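Hydrogenase maturation factor (Thermoanaerobacter tengcongensis, PDB 3VTH) probably transfers the carbamoyl group of carbamoyl phosphate to the C terminus of HypE, consuming ATP, during maturation of [NiFe]-hydrogenases. Local coordinates at residues N15-V20 with E79-E84. Sequence-based numbering, arbitrary orientation.
Sequences NIFGIV and EIQVRE
The carbonyl O of Asn-15 is held by two groups of the facing strand: the backbone N of Gln-81 gives it a short, nearly straight hydrogen bond of 2.7 Å (172° at the hydrogen), and the CA of Ile-80 adds a CA-H...O contact. Asn-15 N answers with a bond to Gln-81 O, closing the two-bond ring of an antiparallel hydrogen-bonded pair. Two residues along, the ladder begins to fray: Phe-17 N reaches Glu-79 O at 2.8 Å, whereas the return bond from Glu-79 N to Phe-17 O is weak, just before the chain turns a corner at Gly-18.

On the face that carries Phe-17, Glu-79, Gln-81 and Arg-83 form a chain of polar bonds, and the first two of them touch the ring. The Phe-17 ring meets Gln-81 diagonally across the strands, Phe-17 CE1 lying 3.4 Å from Gln-81 CD, which comes to the ring's edge near its plane, with ring and amide planes 74° apart. Glu-79, its CG anti to the backbone N (chi1 -177°) and its chain extended, runs alongside the same ring and brings OE2 3.7 Å from Phe-17 CD1. Both ends of the Gln-81 amide are engaged: Gln-81 NE2 donates to Glu-79 OE1 (2.9 Å), meeting it from above the carboxylate plane, while OE1 accepts from Arg-83 NH1. The amide thus bridges an acid and a base on one strand. A leucine in its place would probably leave the Glu-79 carboxylate and the Arg-83 guanidinium without this shared partner, freer to turn.

On the other face, Ile-16 CG2 lies 4.2 Å from Ile-80 CG1, the two branches running alongside each other. Here the acylphosphatase-like alpha/beta sandwich supplies its helical layer: Ile-67 and Lys-68 of helix 57-69 pack on Ile-16 and Ile-80 respectively, while strand 10-17 runs between strand 76-85 and strand 48-55, whose Leu-49 and Ile-51 also touch Ile-16.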
ATOM      1  N   ASN A  15      26.163  10.013 -14.998  1.00 32.29           N
ATOM      2  CA  ASN A  15      24.958   9.180 -15.071  1.00 32.24           C
ATOM      3  C   ASN A  15      24.268   9.203 -13.727  1.00 31.39           C
ATOM      4  O   ASN A  15      24.916   9.033 -12.682  1.00 31.89           O
ATOM      5  CB  ASN A  15      25.315   7.739 -15.432  1.00 34.57           C
ATOM      6  CG  ASN A  15      25.872   7.620 -16.818  1.00 38.86           C
ATOM      7  OD1 ASN A  15      25.124   7.474 -17.787  1.00 44.63           O
ATOM      8  ND2 ASN A  15      27.184   7.711 -16.936  1.00 41.97           N
ATOM      9  N   ILE A  16      22.962   9.437 -13.752  1.00 29.55           N
ATOM     10  CA  ILE A  16      22.187   9.519 -12.528  1.00 28.91           C
ATOM     11  C   ILE A  16      21.102   8.438 -12.566  1.00 28.75           C
ATOM     12  O   ILE A  16      20.429   8.262 -13.587  1.00 27.56           O
ATOM     13  CB  ILE A  16      21.581  10.917 -12.350  1.00 28.78           C
ATOM     14  CG1 ILE A  16      22.663  11.994 -12.604  1.00 28.78           C
ATOM     15  CG2 ILE A  16      20.881  11.045 -10.955  1.00 27.94           C
ATOM     16  CD1 ILE A  16      22.279  13.377 -12.212  1.00 30.59           C
ATOM     17  N   PHE A  17      20.964   7.713 -11.456  1.00 29.39           N
ATOM     18  CA  PHE A  17      20.093   6.548 -11.376  1.00 29.85           C
ATOM     19  C   PHE A  17      19.067   6.707 -10.262  1.00 29.04           C
ATOM     20  O   PHE A  17      19.342   7.360  -9.261  1.00 29.53           O
ATOM     21  CB  PHE A  17      20.925   5.280 -11.102  1.00 32.42           C
ATOM     22  CG  PHE A  17      22.018   5.041 -12.114  1.00 35.72           C
ATOM     23  CD1 PHE A  17      23.337   5.341 -11.815  1.00 41.11           C
ATOM     24  CD2 PHE A  17      21.719   4.531 -13.371  1.00 38.79           C
ATOM     25  CE1 PHE A  17      24.364   5.118 -12.755  1.00 42.69           C
ATOM     26  CE2 PHE A  17      22.725   4.306 -14.319  1.00 41.82           C
ATOM     27  CZ  PHE A  17      24.053   4.600 -14.008  1.00 43.03           C
ATOM     28  N   GLY A  18      17.916   6.056 -10.430  1.00 28.41           N
ATOM     29  CA  GLY A  18      16.815   6.104  -9.463  1.00 27.51           C
ATOM     30  C   GLY A  18      15.561   6.617 -10.145  1.00 26.25           C
ATOM     31  O   GLY A  18      15.375   6.426 -11.348  1.00 25.44           O
ATOM     32  N   ILE A  19      14.672   7.246  -9.378  1.00 26.39           N
ATOM     33  CA  ILE A  19      13.550   7.943  -9.989  1.00 24.75           C
ATOM     34  C   ILE A  19      14.093   9.289 -10.484  1.00 24.92           C
ATOM     35  O   ILE A  19      14.213  10.254  -9.727  1.00 25.29           O
ATOM     36  CB  ILE A  19      12.354   8.105  -9.029  1.00 25.17           C
ATOM     37  CG1 ILE A  19      11.862   6.717  -8.563  1.00 25.39           C
ATOM     38  CG2 ILE A  19      11.213   8.935  -9.708  1.00 23.21           C
ATOM     39  CD1 ILE A  19      10.724   6.745  -7.515  1.00 27.34           C
ATOM     40  N   VAL A  20      14.481   9.321 -11.748  1.00 24.57           N
ATOM     41  CA  VAL A  20      15.204  10.470 -12.288  1.00 24.67           C
ATOM     42  C   VAL A  20      14.616  10.928 -13.633  1.00 24.40           C
ATOM     43  O   VAL A  20      15.210  11.774 -14.314  1.00 24.91           O
ATOM     44  CB  VAL A  20      16.715  10.169 -12.402  1.00 24.95           C
ATOM     45  CG1 VAL A  20      17.324   9.884 -11.016  1.00 25.22           C
ATOM     46  CG2 VAL A  20      16.968   8.972 -13.347  1.00 26.26           C
ATOM     47  N   GLU A  79      21.979   6.839  -7.136  1.00 34.76           N
ATOM     48  CA  GLU A  79      23.404   6.839  -7.519  1.00 36.85           C
ATOM     49  C   GLU A  79      23.722   7.896  -8.567  1.00 35.62           C
ATOM     50  O   GLU A  79      22.931   8.131  -9.507  1.00 33.38           O
ATOM     51  CB  GLU A  79      23.854   5.453  -8.016  1.00 38.03           C
ATOM     52  CG  GLU A  79      25.356   5.346  -8.378  1.00 43.79           C
ATOM     53  CD  GLU A  79      25.757   3.973  -8.916  1.00 48.69           C
ATOM     54  OE1 GLU A  79      26.973   3.710  -9.016  1.00 51.03           O
ATOM     55  OE2 GLU A  79      24.857   3.157  -9.235  1.00 51.50           O
ATOM     56  N   ILE A  80      24.883   8.530  -8.390  1.00 36.48           N
ATOM     57  CA  ILE A  80      25.441   9.468  -9.362  1.00 35.85           C
ATOM     58  C   ILE A  80      26.835   8.947  -9.733  1.00 37.59           C
ATOM     59  O   ILE A  80      27.665   8.732  -8.852  1.00 39.46           O
ATOM     60  CB  ILE A  80      25.557  10.914  -8.773  1.00 36.21           C
ATOM     61  CG1 ILE A  80      24.171  11.498  -8.464  1.00 35.46           C
ATOM     62  CG2 ILE A  80      26.325  11.844  -9.719  1.00 35.19           C
ATOM     63  CD1 ILE A  80      24.190  12.808  -7.661  1.00 35.19           C
ATOM     64  N   GLN A  81      27.083   8.720 -11.020  1.00 36.65           N
ATOM     65  CA  GLN A  81      28.410   8.273 -11.470  1.00 38.53           C
ATOM     66  C   GLN A  81      29.024   9.393 -12.286  1.00 37.32           C
ATOM     67  O   GLN A  81      28.358   9.981 -13.134  1.00 35.66           O
ATOM     68  CB  GLN A  81      28.337   6.992 -12.317  1.00 38.95           C
ATOM     69  CG  GLN A  81      27.854   5.749 -11.581  1.00 42.80           C
ATOM     70  CD  GLN A  81      27.736   4.524 -12.485  1.00 45.90           C
ATOM     71  OE1 GLN A  81      27.831   4.620 -13.717  1.00 46.64           O
ATOM     72  NE2 GLN A  81      27.519   3.369 -11.873  1.00 46.03           N
ATOM     73  N   VAL A  82      30.288   9.694 -12.018  1.00 38.27           N
ATOM     74  CA  VAL A  82      30.982  10.782 -12.704  1.00 37.29           C
ATOM     75  C   VAL A  82      32.281  10.223 -13.277  1.00 39.47           C
ATOM     76  O   VAL A  82      33.058   9.601 -12.556  1.00 40.37           O
ATOM     77  CB  VAL A  82      31.267  11.949 -11.723  1.00 37.85           C
ATOM     78  CG1 VAL A  82      32.130  13.057 -12.368  1.00 36.77           C
ATOM     79  CG2 VAL A  82      29.954  12.515 -11.163  1.00 36.48           C
ATOM     80  N   ARG A  83      32.504  10.447 -14.571  1.00 39.56           N
ATOM     81  CA  ARG A  83      33.704   9.959 -15.264  1.00 42.77           C
ATOM     82  C   ARG A  83      34.384  11.108 -16.010  1.00 42.40           C
ATOM     83  O   ARG A  83      33.710  11.950 -16.599  1.00 40.28           O
ATOM     84  CB  ARG A  83      33.329   8.891 -16.297  1.00 43.33           C
ATOM     85  CG  ARG A  83      32.817   7.557 -15.752  1.00 48.27           C
ATOM     86  CD  ARG A  83      32.009   6.843 -16.848  1.00 53.28           C
ATOM     87  NE  ARG A  83      31.784   5.416 -16.599  1.00 58.50           N
ATOM     88  CZ  ARG A  83      30.675   4.892 -16.074  1.00 59.09           C
ATOM     89  NH1 ARG A  83      29.664   5.666 -15.705  1.00 57.29           N
ATOM     90  NH2 ARG A  83      30.583   3.575 -15.908  1.00 61.99           N
ATOM     91  N   GLU A  84      35.713  11.114 -15.986  1.00 44.41           N
ATOM     92  CA  GLU A  84      36.539  11.986 -16.830  1.00 45.73           C
ATOM     93  C   GLU A  84      36.499  11.464 -18.271  1.00 45.35           C
ATOM     94  O   GLU A  84      36.745  10.287 -18.506  1.00 46.78           O
ATOM     95  CB  GLU A  84      37.990  11.992 -16.316  1.00 48.38           C
ATOM     96  CG  GLU A  84      38.961  12.858 -17.143  1.00 53.13           C
ATOM     97  CD  GLU A  84      40.458  12.477 -17.012  1.00 60.13           C
ATOM     98  OE1 GLU A  84      40.808  11.366 -16.534  1.00 63.94           O
ATOM     99  OE2 GLU A  84      41.304  13.306 -17.418  1.00 63.11           O
TER